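Local coordinates for 2-c-methyl-d-erythritol 4-phosphate cytidylyltransferase (Streptococcus pneumoniae, PDB 2VSH), which catalyses the transfer of the cytidylyl group of CTP to D-ribitol 5-phosphate, supplying CDP-ribitol for teichoic acid precursors, at residues D85-K91 with F179-Y183; P171-R175 with D196-F201. All coordinates share one frame; numbering follows the deposited sequence.

How the contacts relate
Contact 1 holds Asp85 to Ser89, assigned to the CTP site, while contact 2 lies deeper in the chain. Their centres are about 9 Å apart. Strand 165-175 of contact 2 leads directly into helix 176-184 of contact 1, and Phe174 and Phe179 pack together, rings meeting and Phe179 CB 3.6 Å from Phe174 CE1. A second bridge joins Asn87 to helix 197-203, where Asn87 OD1 lies 3.6 Å from Ala197 CA. Leu8, also assigned to the CTP site, packs on Ile90 (side chains about 4 Å apart) and lies about 6 Å from the Gln172 side chain. The buried side chains of the two contacts thus pack against one another.

Contact 1: residues D85-K91 with F179-Y183; sequences DRNTSIK and FMDLY
Phe179 and Tyr183 both set CG anti to the backbone N (chi1 176° and -180°), which sends both rings, one helical turn apart, across to helix 86-91, Phe179 onto Asn87 and Ile90, Tyr183 onto Asn87 and Thr88. This is helix-helix packing within the GT-A-type nucleotidyltransferase fold: the segments 86-91 and 179-183, of helices 86-100 and 176-184, run at 136° with axes 10.9 Å apart at closest approach, a spacing filled by aromatic side chains. Ile90 likewise has its CG2 branch anti to the backbone N, and this methyl sits over the centre of the Phe179 ring, 3.7 Å from its centroid, in a CH-pi contact. Tyr183 CB lies over the opposite face, offset toward the rim, so aliphatic groups flank both faces. The rim of Phe179 meets oxygen instead: Asn87 OD1 comes in at the edge, in the ring plane, 3.7 Å from Phe179 CE2, where the slightly positive ring hydrogens suit it. Asn87 also serves the neighbouring ring, its CB resting 3.5 Å from Tyr183 CE1. On the outer flank Lys91 contributes its aliphatic chain: CG crosses Met180 at 4.0 Å from SD, and CD reaches the edge of the Tyr183 ring. The lysine then bends away, its ammonium making a long, weak ion pair with Glu95. Tyr183 is further held by a cation-pi contact with Lys191.

Asp85 is the N-cap of helix 86-100, its short carboxylate able to turn back onto the first turn. OD1 accepts from Thr88 N at 2.9 Å and from Thr88 OG1 at 2.7 Å, the latter from above the carboxylate plane. This would help to fix the start of the segment that probably binds CTP. A water in the Tyr183 ring plane, hydrogen-bonded to Tyr183 OH, links that hydroxyl to the cap, donating to Asp85 OD1 at 3.0 Å.

Contact 2: residues P171-R175 with D196-F201; sequences PQTFR and DACKIF
Gln172, Phe174 and Phe201 contribute most of the buried surface. Gln172 and Phe174 alternate along strand 165-175, so both face helix 197-203 while Thr173 points away. The methylenes of Gln172 lie against Cys198, with CG 3.7 Å from Cys198 SG. The chain then runs extended, laying its amide beside the Ala197 methyl and close to the Asp196 carboxylate, the two flat groups turned 83° apart. Phe174 places CG between its backbone N and carbonyl carbon (chi1 41°), which turns the ring toward the helix. Phe174 CE2 touches Ala197 CB at 3.7 Å; alanine's small side chain lets the ring come near the helix backbone. Phe201, one turn further on, sets CE1 over a face of the Phe174 ring; the rings are nearly parallel (24°) but slid apart, with centroids 5.2 Å from each other. Phe201 CZ also packs on Phe174 CB at 3.6 Å.

Asp196 N-caps the helix, OD2 accepting from Lys199 N at 2.9 Å through its anti lone pair. Ile159 of the second subunit packs on Asp196 and Cys198. This packing of helix 197-203 on strand 165-175 of the mixed sheet, apolar at Phe174, Ala197 and Phe201, is characteristic of the alpha/beta core of the GT-A fold.

Contact 1: residues D85-K91 with F179-Y183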
loop_
_atom_site.group_PDB
_atom_site.type_symbol
_atom_site.label_atom_id
_atom_site.label_comp_id
_atom_site.label_asym_id
_atom_site.label_seq_id
_atom_site.Cartn_x
_atom_site.Cartn_y
_atom_site.Cartn_z
ATOM N N ASP A 85 -8.840 -6.695 19.718
ATOM C CA ASP A 85 -8.165 -5.825 18.761
ATOM C C ASP A 85 -6.705 -5.711 19.171
ATOM O O ASP A 85 -6.346 -6.156 20.267
ATOM C CB ASP A 85 -8.869 -4.452 18.664
ATOM C CG ASP A 85 -8.992 -3.735 20.008
ATOM O OD1 ASP A 85 -8.048 -3.744 20.812
ATOM O OD2 ASP A 85 -10.046 -3.124 20.251
ATOM N N ARG A 86 -5.854 -5.148 18.315
ATOM C CA ARG A 86 -4.437 -5.115 18.633
ATOM C C ARG A 86 -4.100 -4.432 19.968
ATOM O O ARG A 86 -3.257 -4.933 20.699
ATOM C CB ARG A 86 -3.566 -4.570 17.485
ATOM C CG ARG A 86 -3.993 -3.230 16.880
ATOM C CD ARG A 86 -3.143 -2.845 15.634
ATOM N NE ARG A 86 -1.708 -3.067 15.862
ATOM C CZ ARG A 86 -0.946 -3.928 15.192
ATOM N NH1 ARG A 86 -1.457 -4.656 14.194
ATOM N NH2 ARG A 86 0.345 -4.048 15.512
ATOM N N ASN A 87 -4.748 -3.304 20.286
ATOM C CA ASN A 87 -4.404 -2.570 21.516
ATOM C C ASN A 87 -4.810 -3.329 22.785
ATOM O O ASN A 87 -4.150 -3.235 23.808
ATOM C CB ASN A 87 -5.022 -1.165 21.512
ATOM C CG ASN A 87 -4.250 -0.186 20.643
ATOM O OD1 ASN A 87 -3.038 -0.304 20.470
ATOM N ND2 ASN A 87 -4.959 0.778 20.076
ATOM N N THR A 88 -5.906 -4.079 22.708
ATOM C CA THR A 88 -6.316 -4.932 23.820
ATOM C C THR A 88 -5.288 -6.056 23.981
ATOM O O THR A 88 -5.009 -6.483 25.084
ATOM C CB THR A 88 -7.743 -5.498 23.622
ATOM O OG1 THR A 88 -8.637 -4.423 23.324
ATOM C CG2 THR A 88 -8.250 -6.173 24.908
ATOM N N SER A 89 -4.730 -6.525 22.873
ATOM C CA SER A 89 -3.694 -7.557 22.926
ATOM C C SER A 89 -2.429 -6.983 23.548
ATOM O O SER A 89 -1.795 -7.634 24.386
ATOM C CB SER A 89 -3.407 -8.135 21.536
ATOM O OG SER A 89 -4.514 -8.892 21.087
ATOM N N ILE A 90 -2.073 -5.760 23.172
ATOM C CA ILE A 90 -0.910 -5.095 23.802
ATOM C C ILE A 90 -1.079 -4.978 25.325
ATOM O O ILE A 90 -0.179 -5.346 26.081
ATOM C CB ILE A 90 -0.577 -3.736 23.148
ATOM C CG1 ILE A 90 -0.143 -3.959 21.686
ATOM C CG2 ILE A 90 0.548 -3.043 23.918
ATOM C CD1 ILE A 90 -0.112 -2.713 20.815
ATOM N N LYS A 91 -2.233 -4.487 25.768
ATOM C CA LYS A 91 -2.538 -4.402 27.197
ATOM C C LYS A 91 -2.398 -5.782 27.856
ATOM O O LYS A 91 -1.779 -5.910 28.904
ATOM C CB LYS A 91 -3.932 -3.814 27.423
ATOM C CG LYS A 91 -4.475 -3.989 28.863
ATOM C CD LYS A 91 -5.958 -3.718 28.948
ATOM C CE LYS A 91 -6.811 -4.904 28.419
ATOM N NZ LYS A 91 -7.045 -6.030 29.388
ATOM N N PHE A 179 2.214 3.113 27.780
ATOM C CA PHE A 179 1.074 2.625 27.008
ATOM C C PHE A 179 -0.156 2.418 27.896
ATOM O O PHE A 179 -1.257 2.809 27.519
ATOM C CB PHE A 179 1.400 1.329 26.261
ATOM C CG PHE A 179 0.221 0.742 25.539
ATOM C CD1 PHE A 179 -0.649 -0.129 26.199
ATOM C CD2 PHE A 179 -0.035 1.073 24.207
ATOM C CE1 PHE A 179 -1.744 -0.679 25.544
ATOM C CE2 PHE A 179 -1.130 0.528 23.540
ATOM C CZ PHE A 179 -1.991 -0.340 24.209
ATOM N N MET A 180 0.027 1.790 29.058
ATOM C CA MET A 180 -1.097 1.565 29.972
ATOM C C MET A 180 -1.788 2.847 30.399
ATOM O O MET A 180 -3.011 2.946 30.316
ATOM C CB MET A 180 -0.678 0.747 31.199
ATOM C CG MET A 180 -0.154 -0.635 30.841
ATOM S SD MET A 180 -1.413 -1.753 30.170
ATOM C CE MET A 180 -2.065 -2.452 31.690
ATOM N N ASP A 181 -1.008 3.828 30.855
ATOM C CA ASP A 181 -1.553 5.114 31.252
ATOM C C ASP A 181 -2.361 5.819 30.150
ATOM O O ASP A 181 -3.475 6.273 30.395
ATOM C CB ASP A 181 -0.430 6.017 31.782
ATOM C CG ASP A 181 0.141 5.517 33.103
ATOM O OD1 ASP A 181 -0.519 4.663 33.740
ATOM O OD2 ASP A 181 1.235 5.970 33.509
ATOM N N LEU A 182 -1.802 5.902 28.947
ATOM C CA LEU A 182 -2.458 6.608 27.846
ATOM C C LEU A 182 -3.682 5.866 27.318
ATOM O O LEU A 182 -4.720 6.471 27.069
ATOM C CB LEU A 182 -1.475 6.834 26.701
ATOM C CG LEU A 182 -0.312 7.778 26.966
ATOM C CD1 LEU A 182 0.461 7.903 25.682
ATOM C CD2 LEU A 182 -0.807 9.153 27.470
ATOM N N TYR A 183 -3.537 4.555 27.125
ATOM C CA TYR A 183 -4.635 3.713 26.664
ATOM C C TYR A 183 -5.774 3.712 27.661
ATOM O O TYR A 183 -6.942 3.733 27.272
ATOM C CB TYR A 183 -4.125 2.295 26.444
ATOM C CG TYR A 183 -5.158 1.304 25.954
ATOM C CD1 TYR A 183 -5.674 1.385 24.663
ATOM C CD2 TYR A 183 -5.603 0.273 26.779
ATOM C CE1 TYR A 183 -6.613 0.466 24.212
ATOM C CE2 TYR A 183 -6.542 -0.658 26.325
ATOM C CZ TYR A 183 -7.040 -0.549 25.051
ATOM O OH TYR A 183 -7.969 -1.468 24.609
HETATM O O HOH W 1 -8.638 -1.179 22.246
#

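Contact 2: residues P171-R175 with D196-F201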
loop_
_atom_site.group_PDB
_atom_site.type_symbol
_atom_site.label_atom_id
_atom_site.label_comp_id
_atom_site.label_asym_id
_atom_site.label_seq_id
_atom_site.Cartn_x
_atom_site.Cartn_y
_atom_site.Cartn_z
ATOM N N PRO A 171 8.258 -3.241 14.148
ATOM C CA PRO A 171 7.873 -2.867 15.529
ATOM C C PRO A 171 7.303 -1.473 15.824
ATOM O O PRO A 171 7.511 -0.508 15.085
ATOM C CB PRO A 171 9.166 -3.090 16.337
ATOM C CG PRO A 171 9.935 -4.076 15.577
ATOM C CD PRO A 171 9.650 -3.726 14.109
ATOM N N GLN A 172 6.561 -1.421 16.923
ATOM C CA GLN A 172 6.183 -0.199 17.595
ATOM C C GLN A 172 6.602 -0.394 19.047
ATOM O O GLN A 172 6.206 -1.372 19.696
ATOM C CB GLN A 172 4.680 0.047 17.466
ATOM C CG GLN A 172 4.222 0.150 16.026
ATOM C CD GLN A 172 2.738 0.472 15.855
ATOM O OE1 GLN A 172 2.369 1.218 14.954
ATOM N NE2 GLN A 172 1.889 -0.100 16.703
ATOM N N THR A 173 7.419 0.529 19.545
ATOM C CA THR A 173 8.158 0.323 20.788
ATOM C C THR A 173 7.928 1.471 21.775
ATOM O O THR A 173 7.922 2.643 21.400
ATOM C CB THR A 173 9.675 0.142 20.481
ATOM O OG1 THR A 173 9.829 -0.979 19.601
ATOM C CG2 THR A 173 10.501 -0.089 21.756
ATOM N N PHE A 174 7.725 1.119 23.042
ATOM C CA PHE A 174 7.374 2.100 24.053
ATOM C C PHE A 174 7.454 1.508 25.462
ATOM O O PHE A 174 7.481 0.295 25.630
ATOM C CB PHE A 174 5.961 2.680 23.765
ATOM C CG PHE A 174 4.953 1.655 23.319
ATOM C CD1 PHE A 174 4.436 0.726 24.215
ATOM C CD2 PHE A 174 4.515 1.620 21.998
ATOM C CE1 PHE A 174 3.512 -0.231 23.788
ATOM C CE2 PHE A 174 3.593 0.676 21.576
ATOM C CZ PHE A 174 3.095 -0.254 22.473
ATOM N N ARG A 175 7.475 2.376 26.469
ATOM C CA ARG A 175 7.454 1.936 27.868
ATOM C C ARG A 175 6.089 1.346 28.159
ATOM O O ARG A 175 5.065 1.907 27.761
ATOM C CB ARG A 175 7.776 3.101 28.804
ATOM C CG ARG A 175 9.253 3.496 28.779
ATOM C CD ARG A 175 9.515 4.947 29.172
ATOM N NE ARG A 175 10.879 5.277 28.759
ATOM C CZ ARG A 175 11.234 5.755 27.563
ATOM N NH1 ARG A 175 10.337 6.021 26.623
ATOM N NH2 ARG A 175 12.510 5.971 27.306
ATOM N N ASP A 196 -4.286 2.183 16.372
ATOM C CA ASP A 196 -2.846 2.045 16.264
ATOM C C ASP A 196 -2.220 2.543 17.555
ATOM O O ASP A 196 -2.625 3.588 18.084
ATOM C CB ASP A 196 -2.354 2.848 15.049
ATOM C CG ASP A 196 -0.853 2.805 14.884
ATOM O OD1 ASP A 196 -0.354 2.027 14.055
ATOM O OD2 ASP A 196 -0.159 3.556 15.582
ATOM N N ALA A 197 -1.237 1.802 18.062
ATOM C CA ALA A 197 -0.625 2.116 19.352
ATOM C C ALA A 197 0.128 3.443 19.287
ATOM O O ALA A 197 0.005 4.281 20.183
ATOM C CB ALA A 197 0.302 0.977 19.806
ATOM N N CYS A 198 0.891 3.641 18.214
ATOM C CA CYS A 198 1.609 4.905 18.024
ATOM C C CYS A 198 0.672 6.119 17.912
ATOM O O CYS A 198 0.994 7.198 18.410
ATOM C CB CYS A 198 2.555 4.817 16.826
ATOM S SG CYS A 198 3.947 3.675 17.153
ATOM N N LYS A 199 -0.473 5.938 17.266
ATOM C CA LYS A 199 -1.503 6.996 17.157
ATOM C C LYS A 199 -1.914 7.553 18.528
ATOM O O LYS A 199 -2.118 8.753 18.681
ATOM C CB LYS A 199 -2.727 6.468 16.390
ATOM C CG LYS A 199 -3.920 7.416 16.268
ATOM C CD LYS A 199 -3.545 8.760 15.653
ATOM C CE LYS A 199 -4.756 9.651 15.429
ATOM N NZ LYS A 199 -5.578 9.185 14.264
ATOM N N ILE A 200 -2.018 6.674 19.522
ATOM C CA ILE A 200 -2.400 7.066 20.877
ATOM C C ILE A 200 -1.332 7.979 21.467
ATOM O O ILE A 200 -1.664 8.978 22.078
ATOM C CB ILE A 200 -2.616 5.844 21.790
ATOM C CG1 ILE A 200 -3.753 4.960 21.253
ATOM C CG2 ILE A 200 -2.903 6.263 23.242
ATOM C CD1 ILE A 200 -3.861 3.632 21.985
ATOM N N PHE A 201 -0.056 7.633 21.280
ATOM C CA PHE A 201 1.048 8.494 21.723
ATOM C C PHE A 201 1.036 9.824 20.958
ATOM O O PHE A 201 1.174 10.891 21.558
ATOM C CB PHE A 201 2.417 7.776 21.581
ATOM C CG PHE A 201 2.679 6.713 22.645
ATOM C CD1 PHE A 201 2.095 5.445 22.546
ATOM C CD2 PHE A 201 3.522 6.977 23.716
ATOM C CE1 PHE A 201 2.329 4.444 23.524
ATOM C CE2 PHE A 201 3.774 5.995 24.712
ATOM C CZ PHE A 201 3.167 4.719 24.606
#